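2-C-methyl-D-erythritol 4-phosphate cytidylyltransferase (Thermus thermophilus HB8, PDB 2PX7) probably catalyses transfer of the cytidylyl group from CTP to 2-C-methyl-D-erythritol 4-phosphate, a step of the DXP pathway to isoprenoids. Local coordinates at residues A[44-54]-A[218-228]; A[91-99]-A[185-195]. All blocks are in the same frame, centred on the assembly; numbering follows the deposited sequence.

Interaction 1 of 2, residues A[44-54]-A[218-228]; sequences KAFLQVGGRTL and ITHPQDLVLAE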
# COMPACT_ATOMS: atom_id res chain seq x y z
N LYS A 44 7.62 9.32 18.04
CA LYS A 44 7.69 8.34 16.95
C LYS A 44 9.13 7.90 16.61
O LYS A 44 9.36 6.74 16.25
CB LYS A 44 7.00 8.89 15.70
CG LYS A 44 6.76 7.85 14.59
CD LYS A 44 5.80 6.74 15.06
CE LYS A 44 5.17 5.98 13.89
NZ LYS A 44 4.25 6.82 13.07
N ALA A 45 10.07 8.83 16.73
CA ALA A 45 11.47 8.53 16.43
C ALA A 45 12.05 7.45 17.34
O ALA A 45 12.95 6.72 16.94
CB ALA A 45 12.31 9.79 16.51
N PHE A 46 11.51 7.35 18.55
CA PHE A 46 11.97 6.36 19.53
C PHE A 46 11.09 5.11 19.61
O PHE A 46 11.19 4.34 20.56
CB PHE A 46 12.14 7.00 20.93
CG PHE A 46 13.01 8.25 20.94
CD1 PHE A 46 14.06 8.41 20.03
CD2 PHE A 46 12.80 9.24 21.90
CE1 PHE A 46 14.86 9.55 20.06
CE2 PHE A 46 13.60 10.39 21.94
CZ PHE A 46 14.63 10.54 21.01
N LEU A 47 10.22 4.91 18.63
CA LEU A 47 9.44 3.67 18.55
C LEU A 47 10.35 2.51 18.14
O LEU A 47 11.03 2.58 17.11
CB LEU A 47 8.26 3.81 17.58
CG LEU A 47 7.32 2.61 17.39
CD1 LEU A 47 6.31 2.48 18.53
CD2 LEU A 47 6.60 2.70 16.05
N GLN A 48 10.37 1.46 18.96
CA GLN A 48 11.17 0.27 18.69
C GLN A 48 10.53 -0.60 17.61
O GLN A 48 9.33 -0.87 17.65
CB GLN A 48 11.38 -0.57 19.96
CG GLN A 48 12.58 -0.15 20.81
CD GLN A 48 13.89 -0.77 20.35
OE1 GLN A 48 13.93 -1.90 19.87
NE2 GLN A 48 14.98 -0.03 20.52
N VAL A 49 11.35 -1.03 16.66
CA VAL A 49 10.94 -1.95 15.62
C VAL A 49 12.07 -2.96 15.48
O VAL A 49 13.11 -2.66 14.86
CB VAL A 49 10.67 -1.23 14.25
CG1 VAL A 49 10.24 -2.22 13.18
CG2 VAL A 49 9.61 -0.13 14.39
N GLY A 50 11.89 -4.12 16.10
CA GLY A 50 12.82 -5.26 15.99
C GLY A 50 14.28 -5.03 16.35
O GLY A 50 15.18 -5.42 15.59
N GLY A 51 14.52 -4.40 17.50
CA GLY A 51 15.90 -4.21 17.96
C GLY A 51 16.64 -3.01 17.39
O GLY A 51 17.88 -2.98 17.35
N ARG A 52 15.86 -2.03 16.91
CA ARG A 52 16.35 -0.70 16.52
C ARG A 52 15.16 0.24 16.60
O ARG A 52 14.04 -0.15 16.25
CB ARG A 52 16.89 -0.71 15.09
CG ARG A 52 18.36 -1.00 14.94
CD ARG A 52 18.69 -1.25 13.49
NE ARG A 52 20.12 -1.14 13.25
CZ ARG A 52 20.68 -1.13 12.04
NH1 ARG A 52 19.93 -1.23 10.95
NH2 ARG A 52 22.00 -1.02 11.92
N THR A 53 15.37 1.46 17.09
CA THR A 53 14.32 2.47 17.03
C THR A 53 14.17 2.92 15.57
O THR A 53 15.05 2.68 14.75
CB THR A 53 14.59 3.70 17.92
OG1 THR A 53 15.73 4.40 17.42
CG2 THR A 53 14.82 3.30 19.39
N LEU A 54 13.05 3.56 15.25
CA LEU A 54 12.85 4.13 13.91
C LEU A 54 14.02 5.04 13.53
O LEU A 54 14.57 4.93 12.43
CB LEU A 54 11.52 4.88 13.85
CG LEU A 54 10.28 3.98 13.77
CD1 LEU A 54 9.01 4.81 13.66
CD2 LEU A 54 10.40 3.03 12.58
N ILE A 218 5.00 3.43 8.71
CA ILE A 218 4.37 2.83 9.88
C ILE A 218 3.44 3.85 10.51
O ILE A 218 3.88 4.83 11.14
CB ILE A 218 5.39 2.31 10.92
CG1 ILE A 218 6.30 1.26 10.28
CG2 ILE A 218 4.65 1.77 12.16
CD1 ILE A 218 7.48 0.84 11.15
N THR A 219 2.14 3.64 10.31
CA THR A 219 1.13 4.56 10.80
C THR A 219 0.23 3.89 11.85
O THR A 219 0.04 4.43 12.94
CB THR A 219 0.26 5.05 9.65
OG1 THR A 219 1.10 5.65 8.65
CG2 THR A 219 -0.75 6.09 10.15
N HIS A 220 -0.31 2.72 11.49
CA HIS A 220 -1.36 2.08 12.27
C HIS A 220 -0.79 0.84 12.95
O HIS A 220 0.29 0.39 12.58
CB HIS A 220 -2.55 1.73 11.35
CG HIS A 220 -3.17 2.92 10.66
ND1 HIS A 220 -3.04 3.15 9.31
CD2 HIS A 220 -3.96 3.91 11.13
CE1 HIS A 220 -3.72 4.24 8.97
NE2 HIS A 220 -4.28 4.72 10.06
N PRO A 221 -1.49 0.29 13.97
CA PRO A 221 -0.96 -0.84 14.74
C PRO A 221 -0.54 -2.06 13.91
O PRO A 221 0.50 -2.66 14.20
CB PRO A 221 -2.11 -1.19 15.68
CG PRO A 221 -2.79 0.10 15.89
CD PRO A 221 -2.78 0.73 14.52
N GLN A 222 -1.32 -2.41 12.89
CA GLN A 222 -0.94 -3.53 12.02
C GLN A 222 0.23 -3.24 11.08
O GLN A 222 0.90 -4.16 10.62
CB GLN A 222 -2.16 -4.15 11.29
CG GLN A 222 -3.26 -3.19 10.88
CD GLN A 222 -4.31 -3.81 9.94
OE1 GLN A 222 -4.32 -3.54 8.74
NE2 GLN A 222 -5.20 -4.64 10.50
N ASP A 223 0.51 -1.96 10.83
CA ASP A 223 1.75 -1.59 10.12
C ASP A 223 2.97 -1.98 10.94
O ASP A 223 3.93 -2.55 10.42
CB ASP A 223 1.78 -0.08 9.80
CG ASP A 223 0.67 0.35 8.86
OD1 ASP A 223 0.23 -0.48 8.03
OD2 ASP A 223 0.23 1.51 8.96
N LEU A 224 2.91 -1.68 12.24
CA LEU A 224 3.99 -2.00 13.18
C LEU A 224 4.30 -3.49 13.24
O LEU A 224 5.47 -3.90 13.18
CB LEU A 224 3.66 -1.45 14.58
CG LEU A 224 4.70 -1.65 15.69
CD1 LEU A 224 6.07 -1.14 15.28
CD2 LEU A 224 4.22 -0.96 16.96
N VAL A 225 3.25 -4.30 13.34
CA VAL A 225 3.38 -5.77 13.33
C VAL A 225 4.06 -6.27 12.05
O VAL A 225 5.01 -7.04 12.12
CB VAL A 225 2.01 -6.46 13.56
CG1 VAL A 225 2.14 -7.99 13.48
CG2 VAL A 225 1.42 -6.02 14.91
N LEU A 226 3.59 -5.83 10.88
CA LEU A 226 4.26 -6.18 9.62
C LEU A 226 5.74 -5.70 9.56
O LEU A 226 6.60 -6.35 8.95
CB LEU A 226 3.46 -5.62 8.44
CG LEU A 226 3.95 -5.80 7.00
CD1 LEU A 226 3.90 -7.26 6.58
CD2 LEU A 226 3.12 -4.95 6.05
N ALA A 227 6.02 -4.55 10.18
CA ALA A 227 7.39 -4.01 10.25
C ALA A 227 8.35 -4.93 11.05
O ALA A 227 9.50 -5.14 10.65
CB ALA A 227 7.37 -2.61 10.81
N GLU A 228 7.86 -5.49 12.15
CA GLU A 228 8.61 -6.51 12.90
C GLU A 228 8.99 -7.77 12.10
O GLU A 228 10.02 -8.40 12.39
CB GLU A 228 7.87 -6.90 14.18
CG GLU A 228 8.48 -6.32 15.45
CD GLU A 228 7.61 -5.29 16.15
OE1 GLU A 228 6.37 -5.36 15.99
OE2 GLU A 228 8.16 -4.44 16.88
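Gly50 and Glu228 bring the two backbones closest, with CA atoms 5.4 Å apart at the tip of a turn and well along helix 221-231, while at the other end the CA atoms of Leu54 and Ile218 stand 9.5 Å apart. Residues 44-54 form a hairpin-like loop: Val49 and Arg52 exchange backbone bonds, one of them weak, around Gly50 and Gly51, whose positive phi values fit a type I' turn.

The apolar part centres on Val49. Its CG1 rests on Ala227 CB at 3.7 Å, and its CG2 touches both Leu224 CD1 and Ile218 CD1, the latter met tip to tip. Leu47 reaches out to Leu224 end to end, its CD2 4.0 Å from Leu224 CD1, while Leu54 CD2 passes over Ile218 CD1 at an angle. Pro117 covers both Leu54 and Ile218.

Lys44 supplies the polar link. Its chain leaves with CG anti to the backbone N (chi1 -168°) and bends at chi2 and chi4, which brings NZ to Ile218 O at 2.8 Å, nearly along the C=O axis (163°). Exchanging Lys44 for an alanine removes this donor and would probably leave the Ile218 carbonyl less firmly held, with the join resting on the apolar contacts. Beyond it, Asp223 OD2 accepts from both Thr219 N and His220 N, which approach from opposite faces of the carboxylate, tying the approach to the helix to its first turn. Gln222 on that turn bonds to Ala213 of the second subunit.

Lys44 is a predicted transition-state stabiliser and Lys217 a predicted positioner of the methylerythritol phosphate. One ammonium-to-carbonyl bond and the apolar cluster together hold the segments, and the bond joins Lys44 to the residue right after Lys217, consistent with both lysines lying near one site.

Interaction 2 of 2, residues A[91-99]-A[185-195]; sequences ATRQASVAR and ARRKGLEASDD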
# COMPACT_ATOMS: atom_id res chain seq x y z
N ALA A 91 5.66 22.32 15.35
CA ALA A 91 4.39 21.62 15.59
C ALA A 91 4.00 20.72 14.42
O ALA A 91 3.27 19.74 14.61
CB ALA A 91 3.28 22.63 15.88
N THR A 92 4.48 21.06 13.22
CA THR A 92 4.19 20.27 12.02
C THR A 92 5.48 19.79 11.36
O THR A 92 6.52 20.42 11.52
CB THR A 92 3.37 21.09 10.99
OG1 THR A 92 4.10 22.26 10.61
CG2 THR A 92 2.00 21.51 11.57
N ARG A 93 5.39 18.68 10.63
CA ARG A 93 6.50 18.13 9.85
C ARG A 93 7.09 19.23 8.97
O ARG A 93 8.30 19.40 8.92
CB ARG A 93 6.02 16.93 9.01
CG ARG A 93 7.08 16.25 8.13
CD ARG A 93 6.38 15.44 7.00
NE ARG A 93 7.28 14.63 6.15
CZ ARG A 93 7.95 15.08 5.08
NH1 ARG A 93 7.85 16.36 4.71
NH2 ARG A 93 8.72 14.26 4.37
N GLN A 94 6.23 20.00 8.30
CA GLN A 94 6.67 21.06 7.42
C GLN A 94 7.53 22.10 8.12
O GLN A 94 8.54 22.54 7.57
CB GLN A 94 5.47 21.73 6.77
CG GLN A 94 5.86 22.76 5.71
CD GLN A 94 4.67 23.28 4.93
OE1 GLN A 94 3.78 22.52 4.56
NE2 GLN A 94 4.67 24.57 4.65
N ALA A 95 7.10 22.51 9.32
CA ALA A 95 7.87 23.45 10.15
C ALA A 95 9.20 22.84 10.56
O ALA A 95 10.21 23.53 10.57
CB ALA A 95 7.06 23.86 11.40
N SER A 96 9.21 21.55 10.88
CA SER A 96 10.46 20.88 11.20
C SER A 96 11.40 20.86 10.01
O SER A 96 12.60 21.14 10.18
CB SER A 96 10.24 19.47 11.74
OG SER A 96 9.47 19.50 12.93
N VAL A 97 10.88 20.56 8.82
CA VAL A 97 11.70 20.61 7.58
C VAL A 97 12.34 21.98 7.37
O VAL A 97 13.53 22.07 7.04
CB VAL A 97 10.91 20.23 6.29
CG1 VAL A 97 11.74 20.56 5.04
CG2 VAL A 97 10.50 18.76 6.30
N ALA A 98 11.56 23.05 7.51
CA ALA A 98 12.09 24.42 7.36
C ALA A 98 13.26 24.71 8.34
O ALA A 98 14.26 25.34 7.98
CB ALA A 98 10.96 25.47 7.55
N ARG A 99 13.12 24.23 9.56
CA ARG A 99 14.16 24.38 10.58
C ARG A 99 15.43 23.65 10.19
O ARG A 99 16.51 24.24 10.20
CB ARG A 99 13.66 23.91 11.93
CG ARG A 99 12.56 24.83 12.49
CD ARG A 99 12.15 24.36 13.86
NE ARG A 99 10.99 25.06 14.38
CZ ARG A 99 10.70 25.16 15.68
NH1 ARG A 99 11.51 24.62 16.60
NH2 ARG A 99 9.59 25.81 16.07
N ALA A 185 6.06 29.44 0.43
CA ALA A 185 5.01 28.86 1.27
C ALA A 185 4.75 29.68 2.54
O ALA A 185 3.60 29.83 2.94
CB ALA A 185 5.33 27.42 1.61
N ARG A 186 5.81 30.20 3.15
CA ARG A 186 5.70 31.07 4.33
C ARG A 186 4.85 32.31 4.02
O ARG A 186 3.93 32.62 4.76
CB ARG A 186 7.11 31.46 4.82
CG ARG A 186 7.20 31.94 6.28
CD ARG A 186 8.69 32.07 6.74
NE ARG A 186 9.45 30.83 6.51
CZ ARG A 186 10.58 30.72 5.78
NH1 ARG A 186 11.14 31.79 5.20
NH2 ARG A 186 11.15 29.53 5.64
N ARG A 187 5.15 32.98 2.90
CA ARG A 187 4.38 34.15 2.43
C ARG A 187 2.91 33.88 2.13
O ARG A 187 2.05 34.74 2.35
CB ARG A 187 5.04 34.77 1.18
CG ARG A 187 6.50 35.12 1.37
CD ARG A 187 7.06 36.11 0.35
NE ARG A 187 6.52 35.97 -1.01
CZ ARG A 187 7.11 35.29 -1.99
NH1 ARG A 187 8.25 34.63 -1.78
NH2 ARG A 187 6.54 35.26 -3.19
N LYS A 188 2.61 32.69 1.62
CA LYS A 188 1.26 32.35 1.19
C LYS A 188 0.43 31.65 2.26
O LYS A 188 -0.79 31.51 2.09
CB LYS A 188 1.32 31.48 -0.07
CG LYS A 188 2.06 32.10 -1.25
CD LYS A 188 1.33 33.32 -1.85
CE LYS A 188 0.18 32.90 -2.76
NZ LYS A 188 -0.32 34.04 -3.60
N GLY A 189 1.06 31.19 3.34
CA GLY A 189 0.40 30.34 4.33
C GLY A 189 0.02 28.97 3.79
O GLY A 189 -0.95 28.35 4.24
N LEU A 190 0.82 28.50 2.83
CA LEU A 190 0.63 27.18 2.24
C LEU A 190 1.24 26.10 3.11
O LEU A 190 2.43 26.12 3.43
CB LEU A 190 1.23 27.12 0.81
CG LEU A 190 1.24 25.76 0.10
CD1 LEU A 190 -0.17 25.22 -0.13
CD2 LEU A 190 2.03 25.85 -1.24
N GLU A 191 0.39 25.14 3.47
CA GLU A 191 0.78 23.96 4.19
C GLU A 191 0.37 22.74 3.37
O GLU A 191 -0.78 22.64 2.90
CB GLU A 191 0.10 23.93 5.57
CG GLU A 191 0.37 25.17 6.44
CD GLU A 191 -0.36 25.08 7.78
OE1 GLU A 191 -1.53 25.54 7.87
OE2 GLU A 191 0.22 24.51 8.72
N ALA A 192 1.32 21.83 3.18
CA ALA A 192 1.09 20.65 2.36
C ALA A 192 1.71 19.42 3.01
O ALA A 192 2.55 19.55 3.88
CB ALA A 192 1.65 20.88 0.94
N SER A 193 1.31 18.23 2.56
CA SER A 193 1.70 17.00 3.22
C SER A 193 3.11 16.57 2.84
O SER A 193 3.65 15.64 3.45
CB SER A 193 0.70 15.89 2.89
OG SER A 193 0.68 15.62 1.49
N ASP A 194 3.71 17.22 1.84
CA ASP A 194 5.10 16.94 1.51
C ASP A 194 5.79 18.14 0.90
O ASP A 194 5.16 19.17 0.64
CB ASP A 194 5.26 15.64 0.67
CG ASP A 194 4.73 15.77 -0.75
OD1 ASP A 194 4.36 16.88 -1.15
OD2 ASP A 194 4.68 14.74 -1.48
N ASP A 195 7.10 18.00 0.70
CA ASP A 195 7.91 19.06 0.13
C ASP A 195 7.69 19.19 -1.37
O ASP A 195 7.76 20.28 -1.90
CB ASP A 195 9.39 18.82 0.44
CG ASP A 195 9.71 19.09 1.91
OD1 ASP A 195 9.64 20.27 2.35
OD2 ASP A 195 10.01 18.10 2.62
O HOH W 1 2.61 23.40 8.49
O HOH W 2 8.66 15.44 2.07
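Gln94 carries this contact, its carboxamide lying against the backbone of Leu190 to Ala192. CG stands anti to the backbone N (chi1 -174°) and the chain runs on extended, so CB and CG serve to carry the amide across from the helix. CD is the first atom to come close, 3.9 Å from Leu190 O. At the tip OE1 accepts a nearly straight bond from Ala192 N (2.9 Å, 169°), and NE2 donates to Leu190 O at 3.0 Å, with both partners met in the plane of the acceptor's carbonyl. The amide thereby takes up the C=O and N-H that a neighbouring parallel strand would use, and the two bonds fix which way round it is turned.

A charged pair lies farther along. Arg93 NH1 makes a long, weak salt bridge to Asp195 OD2 (3.5 Å), reinforced by a water that accepts from Arg93 NH2 and donates to the same OD2. Both groups have stronger partners, Asp113 for Arg93 and His182 for Asp195. Val97 CG1 presses on Asp195 OD1 at 3.4 Å. A second water bridges Thr92 OG1, which also caps the helix, and Glu191 OE2.

Helix 93-103 is thus pinned to the link between helices 175-188 and 195-201. His182 and Leu198 of those helices pack on Gln94, and Val111 of strand 108-111 lies against Arg93, Val97 and Asp195.

Overall arrangement
From the N terminus, the chain leaves strand 27-31 and reaches loop 44-54, where the first half of interaction 1 is laid down. Helix 93-103 then opens interaction 2, which residues 185-195 close 86 residues later, after strands 108-111, 136-142 and 165-174 of the mixed sheet. Only with 218-228 does interaction 1 close, so its loop encloses that of interaction 2 without crossing. The contacts do not touch: their centres are 25 Å apart. Interaction 1 ties the segment before helix 54-61 to the C-terminal helix, interaction 2 ties helix 93-103 to the junction of two later helices, and both have neighbours in the second subunit.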